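Fructosyl amine: oxygen oxidoreductase (Aspergillus fumigatus, PDB 3DJD) is an FAD-dependent amine oxidase that oxidises fructosyl amines with molecular oxygen as the electron acceptor. Local coordinates at residues N52-S57 with R262-E267; G95-A100 with P255-I260; A235-H240 with A332-C337. All coordinates share one frame; numbering follows the deposited sequence. Where two conformers were deposited one is given.

Contacts 1 and 2 lie side by side, their centres 7 Å apart, whereas contact 3 sits about 14 Å from contact 1 and 19 Å from contact 2. Along the chain the segments come in the order 52-57, 95-100, 235-240, 255-260, 262-267 and 332-337, so contact 2 falls within the span of contact 1 and contact 3 interleaves with both. Strands 96-100, 232-242, 256-259, 263-265 and 331-339 belong to one large mixed sheet; strand 53-56 belongs to a separate three-stranded sheet. Contacts 1 and 3 both touch FAD: the first holds the pyrimidine side of the flavin, the second its dimethylbenzene side through a covalent bond.

Contact 1 of 3, residues N52-S57 with R262-E267; sequences NKVISS and RGFFFE. With FAD (flavin-adenine dinucleotide), chain C.
Asn-52 lies flat over one face of the Phe-266 ring, its amide plane only 14° from the ring plane. Followed outward, its CB makes a CH-pi contact 3.9 Å from the ring centroid, CG lies above the Phe-266 CG-CD2 bond, and OD1 continues out toward the rim, 3.2 Å from Phe-266 CD2. The other branch, ND2, passes back over Phe-266 CB toward the backbone. There, two waters each accept a hydrogen bond from Asn-52 ND2 and donate one to Glu-267 O, a double bridge that closes the gap between the segments. OD1 in turn accepts a hydrogen bond from Lys-276 NZ, so the amide is held at both ends and its rotation is fixed.

Val-54, two residues on, is the next side chain to meet the ring. Its CG2, anti to the carbonyl carbon, crosses the Phe-266 side chain at about a right angle and reaches Phe-266 CZ at 3.6 Å, while also touching the Phe-264 ring. The backbone of Val-54 grips the flavin: its N donates to FAD O4 at 2.9 Å, and FAD N3 donates to its O at 3.0 Å. Lys-53, bent at chi2 (-68°), carries its NZ to 3.4 Å from FAD C9A, with a weak bond to O2'.

Val-54 thus offers one N-H and one C=O to the pyrimidine edge, matching the acceptor O4 and the donor N3 and fixing both, while Ala-47 O and Asp-50 hold Lys-53 NZ over the flavin face.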
loop_
_atom_site.group_PDB
_atom_site.type_symbol
_atom_site.label_atom_id
_atom_site.label_comp_id
_atom_site.label_asym_id
_atom_site.label_seq_id
_atom_site.Cartn_x
_atom_site.Cartn_y
_atom_site.Cartn_z
ATOM N N ASN A 52 6.715 4.253 -7.257
ATOM C CA ASN A 52 6.578 5.337 -6.294
ATOM C C ASN A 52 5.325 5.232 -5.419
ATOM O O ASN A 52 4.314 4.619 -5.794
ATOM C CB ASN A 52 6.652 6.703 -6.981
ATOM C CG ASN A 52 6.014 6.678 -8.339
ATOM O OD1 ASN A 52 4.909 6.169 -8.498
ATOM N ND2 ASN A 52 6.737 7.138 -9.342
ATOM N N LYS A 53 5.450 5.784 -4.227
ATOM C CA LYS A 53 4.321 5.997 -3.316
ATOM C C LYS A 53 4.423 7.382 -2.705
ATOM O O LYS A 53 5.521 7.928 -2.545
ATOM C CB LYS A 53 4.325 4.960 -2.185
ATOM C CG LYS A 53 4.112 3.504 -2.612
ATOM C CD LYS A 53 2.727 3.207 -3.142
ATOM C CE LYS A 53 2.553 1.708 -3.220
ATOM N NZ LYS A 53 1.319 1.234 -3.936
ATOM N N VAL A 54 3.279 7.943 -2.332
ATOM C CA VAL A 54 3.272 9.257 -1.685
ATOM C C VAL A 54 3.720 9.082 -0.245
ATOM O O VAL A 54 3.295 8.145 0.447
ATOM C CB VAL A 54 1.865 9.884 -1.682
ATOM C CG1 VAL A 54 1.902 11.236 -0.991
ATOM C CG2 VAL A 54 1.310 9.976 -3.115
ATOM N N ILE A 55 4.594 9.977 0.181
ATOM C CA ILE A 55 5.093 9.967 1.554
ATOM C C ILE A 55 4.876 11.343 2.132
ATOM O O ILE A 55 5.469 12.310 1.673
ATOM C CB ILE A 55 6.604 9.624 1.633
ATOM C CG1 ILE A 55 6.942 8.312 0.904
ATOM C CG2 ILE A 55 7.101 9.691 3.095
ATOM C CD1 ILE A 55 6.336 7.062 1.526
ATOM N N SER A 56 4.022 11.439 3.136
ATOM C CA SER A 56 3.819 12.741 3.764
ATOM C C SER A 56 4.184 12.802 5.238
ATOM O O SER A 56 4.259 11.760 5.924
ATOM C CB SER A 56 2.391 13.249 3.527
ATOM O OG SER A 56 1.423 12.233 3.748
ATOM N N SER A 57 4.474 14.040 5.651
ATOM C CA SER A 57 4.541 14.517 7.037
ATOM C C SER A 57 5.959 14.815 7.510
ATOM O O SER A 57 6.442 15.939 7.352
ATOM C CB SER A 57 3.771 13.612 8.005
ATOM O OG SER A 57 2.383 13.677 7.722
ATOM N N ARG A 262 -9.725 13.069 -8.082
ATOM C CA ARG A 262 -9.293 12.846 -9.439
ATOM C C ARG A 262 -8.191 11.786 -9.518
ATOM O O ARG A 262 -8.266 10.856 -10.309
ATOM C CB ARG A 262 -8.778 14.162 -10.048
ATOM C CG ARG A 262 -9.813 15.300 -10.102
ATOM C CD ARG A 262 -10.798 15.065 -11.254
ATOM N NE ARG A 262 -11.692 16.210 -11.438
ATOM C CZ ARG A 262 -12.851 16.375 -10.807
ATOM N NH1 ARG A 262 -13.281 15.475 -9.928
ATOM N NH2 ARG A 262 -13.587 17.456 -11.055
ATOM N N GLY A 263 -7.141 11.958 -8.726
ATOM C CA GLY A 263 -5.973 11.085 -8.883
ATOM C C GLY A 263 -4.670 11.789 -8.586
ATOM O O GLY A 263 -4.654 12.913 -8.087
ATOM N N PHE A 264 -3.571 11.094 -8.874
ATOM C CA PHE A 264 -2.250 11.643 -8.574
ATOM C C PHE A 264 -1.193 11.060 -9.473
ATOM O O PHE A 264 -1.413 10.018 -10.091
ATOM C CB PHE A 264 -1.887 11.444 -7.097
ATOM C CG PHE A 264 -1.920 10.008 -6.628
ATOM C CD1 PHE A 264 -0.751 9.261 -6.574
ATOM C CD2 PHE A 264 -3.106 9.430 -6.173
ATOM C CE1 PHE A 264 -0.764 7.947 -6.091
ATOM C CE2 PHE A 264 -3.141 8.113 -5.714
ATOM C CZ PHE A 264 -1.948 7.368 -5.673
ATOM N N PHE A 265 -0.066 11.762 -9.575
ATOM C CA PHE A 265 1.075 11.299 -10.359
ATOM C C PHE A 265 2.383 11.882 -9.828
ATOM O O PHE A 265 2.392 12.730 -8.913
ATOM C CB PHE A 265 0.874 11.610 -11.863
ATOM C CG PHE A 265 0.625 13.080 -12.151
ATOM C CD1 PHE A 265 1.682 13.984 -12.219
ATOM C CD2 PHE A 265 -0.681 13.555 -12.342
ATOM C CE1 PHE A 265 1.454 15.346 -12.470
ATOM C CE2 PHE A 265 -0.910 14.912 -12.601
ATOM C CZ PHE A 265 0.157 15.803 -12.655
ATOM N N PHE A 266 3.485 11.376 -10.382
ATOM C CA PHE A 266 4.813 11.644 -9.842
ATOM C C PHE A 266 5.737 11.977 -10.999
ATOM O O PHE A 266 5.444 11.634 -12.172
ATOM C CB PHE A 266 5.370 10.382 -9.159
ATOM C CG PHE A 266 4.487 9.804 -8.073
ATOM C CD1 PHE A 266 4.801 10.004 -6.724
ATOM C CD2 PHE A 266 3.376 9.009 -8.401
ATOM C CE1 PHE A 266 3.987 9.457 -5.700
ATOM C CE2 PHE A 266 2.583 8.454 -7.409
ATOM C CZ PHE A 266 2.883 8.669 -6.053
ATOM N N GLU A 267 6.880 12.577 -10.659
ATOM C CA GLU A 267 7.965 12.739 -11.654
ATOM C C GLU A 267 8.319 11.373 -12.268
ATOM O O GLU A 267 8.107 10.346 -11.603
ATOM C CB GLU A 267 9.187 13.397 -11.007
ATOM C CG GLU A 267 9.921 12.561 -9.961
ATOM C CD GLU A 267 11.164 13.271 -9.418
ATOM O OE1 GLU A 267 12.072 13.623 -10.226
ATOM O OE2 GLU A 267 11.241 13.470 -8.197
HETATM P PA FAD C . 1.467 -6.262 0.611
HETATM O O1A FAD C . 2.667 -5.408 0.492
HETATM O O2A FAD C . 0.535 -6.348 -0.526
HETATM O O5B FAD C . 2.084 -7.721 0.871
HETATM C C5B FAD C . 1.283 -8.862 1.059
HETATM C C4B FAD C . 2.159 -10.049 0.704
HETATM O O4B FAD C . 1.342 -11.206 1.029
HETATM C C3B FAD C . 2.429 -10.113 -0.802
HETATM O O3B FAD C . 3.823 -10.062 -1.025
HETATM C C2B FAD C . 1.828 -11.478 -1.211
HETATM O O2B FAD C . 2.645 -12.186 -2.189
HETATM C C1B FAD C . 1.759 -12.208 0.159
HETATM N N9A FAD C . 0.908 -13.421 0.041
HETATM C C8A FAD C . -0.247 -13.557 -0.653
HETATM N N7A FAD C . -0.682 -14.827 -0.525
HETATM C C5A FAD C . 0.222 -15.494 0.216
HETATM C C6A FAD C . 0.331 -16.814 0.665
HETATM N N6A FAD C . -0.580 -17.734 0.289
HETATM N N1A FAD C . 1.394 -17.152 1.434
HETATM C C2A FAD C . 2.326 -16.252 1.784
HETATM N N3A FAD C . 2.243 -14.984 1.389
HETATM C C4A FAD C . 1.213 -14.595 0.597
HETATM N N1 FAD C . 0.422 3.747 0.802
HETATM C C2 FAD C . 1.153 4.892 1.118
HETATM O O2 FAD C . 1.684 4.995 2.223
HETATM N N3 FAD C . 1.251 5.925 0.171
HETATM C C4 FAD C . 0.608 5.836 -1.075
HETATM O O4 FAD C . 0.716 6.748 -1.905
HETATM C C4X FAD C . -0.111 4.679 -1.387
HETATM N N5 FAD C . -0.754 4.575 -2.629
HETATM C C5X FAD C . -1.282 3.326 -3.018
HETATM C C6 FAD C . -1.708 3.145 -4.326
HETATM C C7 FAD C . -2.192 1.900 -4.719
HETATM C C7M FAD C . -2.668 1.700 -6.163
HETATM C C8 FAD C . -2.267 0.868 -3.782
HETATM C C8M FAD C . -2.787 -0.529 -4.135
HETATM C C9 FAD C . -1.818 1.030 -2.487
HETATM C C9A FAD C . -1.330 2.271 -2.088
HETATM N N10 FAD C . -0.893 2.473 -0.769
HETATM C C10 FAD C . -0.203 3.639 -0.449
HETATM C "C1'" FAD C . -1.144 1.487 0.292
HETATM C "C2'" FAD C . 0.057 0.543 0.488
HETATM O "O2'" FAD C . 0.567 0.158 -0.784
HETATM C "C3'" FAD C . -0.398 -0.731 1.210
HETATM O "O3'" FAD C . -1.262 -0.381 2.293
HETATM C "C4'" FAD C . 0.786 -1.540 1.765
HETATM O "O4'" FAD C . 1.761 -1.713 0.782
HETATM C "C5'" FAD C . 0.248 -2.925 2.134
HETATM O "O5'" FAD C . 1.266 -3.677 2.767
HETATM P P FAD C . 0.979 -5.167 3.275
HETATM O O1P FAD C . -0.218 -5.231 4.145
HETATM O O2P FAD C . 2.284 -5.688 3.711
HETATM O O3P FAD C . 0.549 -5.938 1.873
HETATM O O HOH W 1 9.503 8.664 -9.883
HETATM O O HOH W 2 6.473 8.140 -12.024
#

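Contact 2 of 3, residues G95-A100 with P255-I260; sequences GLLMSA and PVIFNI
Leu-97 N donates to Val-256 O at 2.9 Å within a parallel strand pair, 96-100 with 256-259, of the large mixed sheet. The same alternation brings Val-256 N to Gly-95 O and Ile-260 N to Ser-99 O, with a weaker link from Phe-258 N to Leu-97 O between them.

Side chains meet on both faces of the pair. On the face of Leu-96 and Val-256, the side chains of these two cross obliquely, CD1 of the leucine 3.6 Å from CG1 of the valine, and Leu-96 CD1 also reaches Phe-258 CB. With CG anti to the backbone N (chi1 168°), the Phe-258 ring turns its edge toward Leu-97 O and Met-98 CA, the latter in a selenomethionine. On the other face Leu-97 CD2 meets Ile-257 CG2 at 4.0 Å. Near the end of the pair Ala-100 CB packs against Ile-260 CG2 at 3.6 Å.

Further out, strand 147-151 pairs with 96-100 on its other edge, and strand 263-265 pairs with 256-259, so both strands are interior to the sheet. Val-54 of strand 53-56 touches both Leu-96 and Val-256, which places their face toward the flavin side. Asn-259 OD1, lying near Ala-100 CA, accepts from Glu-261 N.

Phe-258 O takes two bonds from one residue: Ser-99 N at 2.9 Å and, tilted 34° from the carbonyl plane, Ser-99 OG at 2.8 Å.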
loop_
_atom_site.group_PDB
_atom_site.type_symbol
_atom_site.label_atom_id
_atom_site.label_comp_id
_atom_site.label_asym_id
_atom_site.label_seq_id
_atom_site.Cartn_x
_atom_site.Cartn_y
_atom_site.Cartn_z
ATOM N N GLY A 95 8.089 17.889 -2.282
ATOM C CA GLY A 95 6.852 18.595 -1.955
ATOM C C GLY A 95 5.641 17.858 -2.542
ATOM O O GLY A 95 5.767 16.946 -3.362
ATOM N N LEU A 96 4.471 18.269 -2.098
ATOM C CA LEU A 96 3.220 17.597 -2.416
ATOM C C LEU A 96 2.064 18.603 -2.474
ATOM O O LEU A 96 1.867 19.369 -1.530
ATOM C CB LEU A 96 2.935 16.581 -1.318
ATOM C CG LEU A 96 1.569 15.888 -1.230
ATOM C CD1 LEU A 96 1.310 14.975 -2.429
ATOM C CD2 LEU A 96 1.508 15.119 0.080
ATOM N N LEU A 97 1.320 18.568 -3.579
ATOM C CA LEU A 97 0.034 19.260 -3.673
ATOM C C LEU A 97 -1.067 18.327 -3.183
ATOM O O LEU A 97 -1.166 17.203 -3.654
ATOM C CB LEU A 97 -0.242 19.671 -5.111
ATOM C CG LEU A 97 -1.664 20.237 -5.326
ATOM C CD1 LEU A 97 -1.749 21.686 -4.788
ATOM C CD2 LEU A 97 -2.042 20.190 -6.768
HETATM N N MSE A 98 -1.889 18.801 -2.247
HETATM C CA MSE A 98 -3.077 18.060 -1.806
HETATM C C MSE A 98 -4.281 18.916 -2.157
HETATM O O MSE A 98 -4.442 20.021 -1.642
HETATM C CB MSE A 98 -3.057 17.791 -0.310
HETATM C CG MSE A 98 -1.856 16.980 0.179
HETATM SE SE MSE A 98 -1.429 17.427 2.051
HETATM C CE MSE A 98 -0.365 19.059 1.710
ATOM N N SER A 99 -5.101 18.420 -3.075
ATOM C CA SER A 99 -6.171 19.249 -3.614
ATOM C C SER A 99 -7.498 18.515 -3.785
ATOM O O SER A 99 -7.589 17.304 -3.611
ATOM C CB SER A 99 -5.743 19.876 -4.948
ATOM O OG SER A 99 -5.481 18.888 -5.931
ATOM N N ALA A 100 -8.517 19.292 -4.144
ATOM C CA ALA A 100 -9.873 18.764 -4.346
ATOM C C ALA A 100 -10.647 19.688 -5.272
ATOM O O ALA A 100 -10.151 20.755 -5.652
ATOM C CB ALA A 100 -10.601 18.637 -3.025
ATOM N N PRO A 255 6.911 18.307 -8.016
ATOM C CA PRO A 255 6.259 17.824 -6.789
ATOM C C PRO A 255 5.221 16.769 -7.123
ATOM O O PRO A 255 4.723 16.718 -8.257
ATOM C CB PRO A 255 5.551 19.059 -6.250
ATOM C CG PRO A 255 5.463 19.984 -7.376
ATOM C CD PRO A 255 6.582 19.714 -8.301
ATOM N N VAL A 256 4.877 15.938 -6.151
ATOM C CA VAL A 256 3.769 14.999 -6.346
ATOM C C VAL A 256 2.486 15.837 -6.488
ATOM O O VAL A 256 2.247 16.756 -5.684
ATOM C CB VAL A 256 3.637 14.046 -5.161
ATOM C CG1 VAL A 256 2.437 13.118 -5.331
ATOM C CG2 VAL A 256 4.948 13.218 -4.960
ATOM N N ILE A 257 1.696 15.549 -7.527
ATOM C CA ILE A 257 0.404 16.239 -7.743
ATOM C C ILE A 257 -0.743 15.306 -7.335
ATOM O O ILE A 257 -0.909 14.237 -7.919
ATOM C CB ILE A 257 0.248 16.681 -9.223
ATOM C CG1 ILE A 257 1.387 17.644 -9.625
ATOM C CG2 ILE A 257 -1.157 17.342 -9.481
ATOM C CD1 ILE A 257 1.493 18.862 -8.731
ATOM N N PHE A 258 -1.532 15.716 -6.340
ATOM C CA PHE A 258 -2.609 14.851 -5.844
ATOM C C PHE A 258 -3.923 15.606 -5.671
ATOM O O PHE A 258 -3.956 16.661 -5.055
ATOM C CB PHE A 258 -2.180 14.162 -4.531
ATOM C CG PHE A 258 -3.316 13.466 -3.788
ATOM C CD1 PHE A 258 -3.764 12.218 -4.180
ATOM C CD2 PHE A 258 -3.920 14.072 -2.696
ATOM C CE1 PHE A 258 -4.798 11.570 -3.485
ATOM C CE2 PHE A 258 -4.963 13.435 -2.004
ATOM C CZ PHE A 258 -5.395 12.197 -2.403
ATOM N N ASN A 259 -4.983 15.068 -6.279
ATOM C CA ASN A 259 -6.331 15.587 -6.099
ATOM C C ASN A 259 -7.202 14.428 -5.616
ATOM O O ASN A 259 -7.347 13.417 -6.330
ATOM C CB ASN A 259 -6.860 16.163 -7.407
ATOM C CG ASN A 259 -8.262 16.737 -7.260
ATOM O OD1 ASN A 259 -9.159 16.067 -6.750
ATOM N ND2 ASN A 259 -8.446 17.980 -7.691
ATOM N N ILE A 260 -7.751 14.586 -4.404
ATOM C CA ILE A 260 -8.532 13.552 -3.709
ATOM C C ILE A 260 -9.745 13.037 -4.516
ATOM O O ILE A 260 -10.246 11.945 -4.245
ATOM C CB ILE A 260 -8.968 14.054 -2.285
ATOM C CG1 ILE A 260 -9.336 12.887 -1.345
ATOM C CG2 ILE A 260 -10.065 15.101 -2.369
ATOM C CD1 ILE A 260 -9.801 13.335 0.029
#

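Contact 3 of 3, residues A235-H240 with A332-C337; sequences AWTLVH and ARICWC. With FAD (flavin-adenine dinucleotide), chain C.
The covalent flavin attachment site lies on this antiparallel strand pair, part of the large mixed sheet: Cys-335, opposite Trp-236, is joined through SG to FAD C8M, 2.0 Å away. Its SG stands anti to the backbone N (chi1 167°), which directs the sulfur out of the strand at the flavin's benzene ring, while CB lies near the neighbouring methyl C7M. From across the pair Trp-236 CB approaches that same C7M at 3.8 Å. Two residues on, Cys-337 SG comes within 3.1 Å of FAD O3' on the ribityl chain.

The backbone beneath is tightly paired. Trp-236 N donates to Cys-335 O at 2.8 Å, and Cys-335 N returns a bond to Trp-236 O. Leu-238 and Arg-333 make the second such hydrogen-bonded pair.

Within the second pair, Leu-238 leans on the aliphatic part of Arg-333, CD2 and CG of the leucine both 3.9 Å from Arg-333 CG. The extended arginine then runs past Cys-335, whose CB lies above one face of the guanidinium, offset toward its rim, and NH2 is held by the carbonyl oxygens of Ser-46 and Asn-49. On the other face of the sheet, Ala-235 CB sits over the centre of the Trp-336 six-membered ring, 3.5 Å from its centroid and 13° off the normal; the indole NE1 is bonded to Phe-300 O.

A thioether at C8M ties the flavin to the sheet, so the cofactor cannot simply dissociate. With both its N and O bonded to Trp-236, the backbone of Cys-335 is held in place, and chi1 with the bond to C8M sets the sulfur.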
loop_
_atom_site.group_PDB
_atom_site.type_symbol
_atom_site.label_atom_id
_atom_site.label_comp_id
_atom_site.label_asym_id
_atom_site.label_seq_id
_atom_site.Cartn_x
_atom_site.Cartn_y
_atom_site.Cartn_z
ATOM N N ALA A 235 -9.273 -3.129 -4.206
ATOM C CA ALA A 235 -8.243 -2.882 -5.204
ATOM C C ALA A 235 -8.347 -1.491 -5.803
ATOM O O ALA A 235 -9.470 -0.943 -6.012
ATOM C CB ALA A 235 -8.308 -3.934 -6.339
ATOM N N TRP A 236 -7.172 -0.941 -6.078
ATOM C CA TRP A 236 -7.011 0.298 -6.835
ATOM C C TRP A 236 -6.203 0.052 -8.123
ATOM O O TRP A 236 -5.797 -1.078 -8.419
ATOM C CB TRP A 236 -6.477 1.446 -5.953
ATOM C CG TRP A 236 -7.535 1.868 -4.960
ATOM C CD1 TRP A 236 -8.500 2.860 -5.127
ATOM C CD2 TRP A 236 -7.797 1.268 -3.697
ATOM N NE1 TRP A 236 -9.321 2.903 -4.021
ATOM C CE2 TRP A 236 -8.915 1.941 -3.130
ATOM C CE3 TRP A 236 -7.197 0.219 -2.980
ATOM C CZ2 TRP A 236 -9.443 1.599 -1.876
ATOM C CZ3 TRP A 236 -7.716 -0.124 -1.718
ATOM C CH2 TRP A 236 -8.832 0.578 -1.175
ATOM N N THR A 237 -5.971 1.113 -8.874
ATOM C CA THR A 237 -5.565 1.002 -10.252
ATOM C C THR A 237 -4.417 1.976 -10.523
ATOM O O THR A 237 -4.378 3.087 -9.975
ATOM C CB THR A 237 -6.779 1.332 -11.190
ATOM O OG1 THR A 237 -7.496 2.447 -10.658
ATOM C CG2 THR A 237 -7.752 0.148 -11.231
ATOM N N LEU A 238 -3.477 1.553 -11.347
ATOM C CA LEU A 238 -2.349 2.412 -11.678
ATOM C C LEU A 238 -1.904 2.146 -13.110
ATOM O O LEU A 238 -2.065 1.028 -13.616
ATOM C CB LEU A 238 -1.188 2.166 -10.705
ATOM C CG LEU A 238 -0.398 0.854 -10.807
ATOM C CD1 LEU A 238 0.815 0.946 -11.728
ATOM C CD2 LEU A 238 0.068 0.422 -9.374
ATOM N N VAL A 239 -1.331 3.163 -13.741
ATOM C CA VAL A 239 -0.704 3.017 -15.052
ATOM C C VAL A 239 0.639 3.736 -15.100
ATOM O O VAL A 239 0.919 4.581 -14.263
ATOM C CB VAL A 239 -1.586 3.623 -16.168
ATOM C CG1 VAL A 239 -2.957 2.959 -16.172
ATOM C CG2 VAL A 239 -1.685 5.146 -16.014
ATOM N N HIS A 240 1.434 3.437 -16.119
ATOM C CA HIS A 240 2.636 4.216 -16.433
ATOM C C HIS A 240 2.468 4.781 -17.849
ATOM O O HIS A 240 1.868 4.126 -18.717
ATOM C CB HIS A 240 3.900 3.351 -16.449
ATOM C CG HIS A 240 4.271 2.759 -15.117
ATOM N ND1 HIS A 240 5.531 2.253 -14.864
ATOM C CD2 HIS A 240 3.565 2.598 -13.973
ATOM C CE1 HIS A 240 5.580 1.798 -13.620
ATOM N NE2 HIS A 240 4.405 2.006 -13.054
ATOM N N ALA A 332 0.143 -1.272 -16.846
ATOM C CA ALA A 332 -1.069 -1.061 -16.052
ATOM C C ALA A 332 -1.298 -2.245 -15.133
ATOM O O ALA A 332 -1.076 -3.388 -15.533
ATOM C CB ALA A 332 -2.287 -0.898 -16.979
ATOM N N ARG A 333 -1.763 -1.983 -13.909
ATOM C CA ARG A 333 -2.161 -3.072 -13.025
ATOM C C ARG A 333 -3.167 -2.667 -11.983
ATOM O O ARG A 333 -3.321 -1.483 -11.693
ATOM C CB ARG A 333 -0.945 -3.736 -12.355
ATOM C CG ARG A 333 -0.405 -3.010 -11.114
ATOM C CD ARG A 333 0.604 -3.960 -10.495
ATOM N NE ARG A 333 1.323 -3.489 -9.321
ATOM C CZ ARG A 333 1.064 -3.908 -8.082
ATOM N NH1 ARG A 333 0.033 -4.723 -7.847
ATOM N NH2 ARG A 333 1.827 -3.498 -7.073
ATOM N N ILE A 334 -3.859 -3.675 -11.442
ATOM C CA ILE A 334 -4.594 -3.510 -10.195
ATOM C C ILE A 334 -3.670 -3.805 -9.018
ATOM O O ILE A 334 -2.706 -4.567 -9.135
ATOM C CB ILE A 334 -5.893 -4.341 -10.150
ATOM C CG1 ILE A 334 -5.601 -5.867 -10.160
ATOM C CG2 ILE A 334 -6.824 -3.916 -11.340
ATOM C CD1 ILE A 334 -6.837 -6.732 -9.941
ATOM N N CYS A 335 -3.992 -3.199 -7.889
ATOM C CA CYS A 335 -3.103 -3.182 -6.727
ATOM C C CYS A 335 -4.016 -3.296 -5.520
ATOM O O CYS A 335 -4.963 -2.502 -5.391
ATOM C CB CYS A 335 -2.334 -1.864 -6.756
ATOM S SG CYS A 335 -1.441 -1.425 -5.231
ATOM N N TRP A 336 -3.794 -4.309 -4.669
ATOM C CA TRP A 336 -4.743 -4.641 -3.605
ATOM C C TRP A 336 -4.261 -4.287 -2.220
ATOM O O TRP A 336 -3.082 -4.444 -1.907
ATOM C CB TRP A 336 -5.042 -6.139 -3.594
ATOM C CG TRP A 336 -5.846 -6.640 -4.728
ATOM C CD1 TRP A 336 -5.396 -7.025 -5.940
ATOM C CD2 TRP A 336 -7.255 -6.889 -4.717
ATOM N NE1 TRP A 336 -6.446 -7.465 -6.713
ATOM C CE2 TRP A 336 -7.598 -7.401 -5.980
ATOM C CE3 TRP A 336 -8.259 -6.687 -3.769
ATOM C CZ2 TRP A 336 -8.917 -7.726 -6.329
ATOM C CZ3 TRP A 336 -9.573 -7.023 -4.101
ATOM C CH2 TRP A 336 -9.888 -7.530 -5.379
ATOM N N CYS A 337 -5.197 -3.859 -1.375
ATOM C CA CYS A 337 -4.927 -3.746 0.057
ATOM C C CYS A 337 -6.188 -4.242 0.763
ATOM O O CYS A 337 -7.011 -4.942 0.127
ATOM C CB CYS A 337 -4.504 -2.320 0.442
ATOM S SG CYS A 337 -3.716 -2.197 2.074
HETATM P PA FAD C . 1.467 -6.262 0.611
HETATM O O1A FAD C . 2.667 -5.408 0.492
HETATM O O2A FAD C . 0.535 -6.348 -0.526
HETATM O O5B FAD C . 2.084 -7.721 0.871
HETATM C C5B FAD C . 1.283 -8.862 1.059
HETATM C C4B FAD C . 2.159 -10.049 0.704
HETATM O O4B FAD C . 1.342 -11.206 1.029
HETATM C C3B FAD C . 2.429 -10.113 -0.802
HETATM O O3B FAD C . 3.823 -10.062 -1.025
HETATM C C2B FAD C . 1.828 -11.478 -1.211
HETATM O O2B FAD C . 2.645 -12.186 -2.189
HETATM C C1B FAD C . 1.759 -12.208 0.159
HETATM N N9A FAD C . 0.908 -13.421 0.041
HETATM C C8A FAD C . -0.247 -13.557 -0.653
HETATM N N7A FAD C . -0.682 -14.827 -0.525
HETATM C C5A FAD C . 0.222 -15.494 0.216
HETATM C C6A FAD C . 0.331 -16.814 0.665
HETATM N N6A FAD C . -0.580 -17.734 0.289
HETATM N N1A FAD C . 1.394 -17.152 1.434
HETATM C C2A FAD C . 2.326 -16.252 1.784
HETATM N N3A FAD C . 2.243 -14.984 1.389
HETATM C C4A FAD C . 1.213 -14.595 0.597
HETATM N N1 FAD C . 0.422 3.747 0.802
HETATM C C2 FAD C . 1.153 4.892 1.118
HETATM O O2 FAD C . 1.684 4.995 2.223
HETATM N N3 FAD C . 1.251 5.925 0.171
HETATM C C4 FAD C . 0.608 5.836 -1.075
HETATM O O4 FAD C . 0.716 6.748 -1.905
HETATM C C4X FAD C . -0.111 4.679 -1.387
HETATM N N5 FAD C . -0.754 4.575 -2.629
HETATM C C5X FAD C . -1.282 3.326 -3.018
HETATM C C6 FAD C . -1.708 3.145 -4.326
HETATM C C7 FAD C . -2.192 1.900 -4.719
HETATM C C7M FAD C . -2.668 1.700 -6.163
HETATM C C8 FAD C . -2.267 0.868 -3.782
HETATM C C8M FAD C . -2.787 -0.529 -4.135
HETATM C C9 FAD C . -1.818 1.030 -2.487
HETATM C C9A FAD C . -1.330 2.271 -2.088
HETATM N N10 FAD C . -0.893 2.473 -0.769
HETATM C C10 FAD C . -0.203 3.639 -0.449
HETATM C "C1'" FAD C . -1.144 1.487 0.292
HETATM C "C2'" FAD C . 0.057 0.543 0.488
HETATM O "O2'" FAD C . 0.567 0.158 -0.784
HETATM C "C3'" FAD C . -0.398 -0.731 1.210
HETATM O "O3'" FAD C . -1.262 -0.381 2.293
HETATM C "C4'" FAD C . 0.786 -1.540 1.765
HETATM O "O4'" FAD C . 1.761 -1.713 0.782
HETATM C "C5'" FAD C . 0.248 -2.925 2.134
HETATM O "O5'" FAD C . 1.266 -3.677 2.767
HETATM P P FAD C . 0.979 -5.167 3.275
HETATM O O1P FAD C . -0.218 -5.231 4.145
HETATM O O2P FAD C . 2.284 -5.688 3.711
HETATM O O3P FAD C . 0.549 -5.938 1.873
#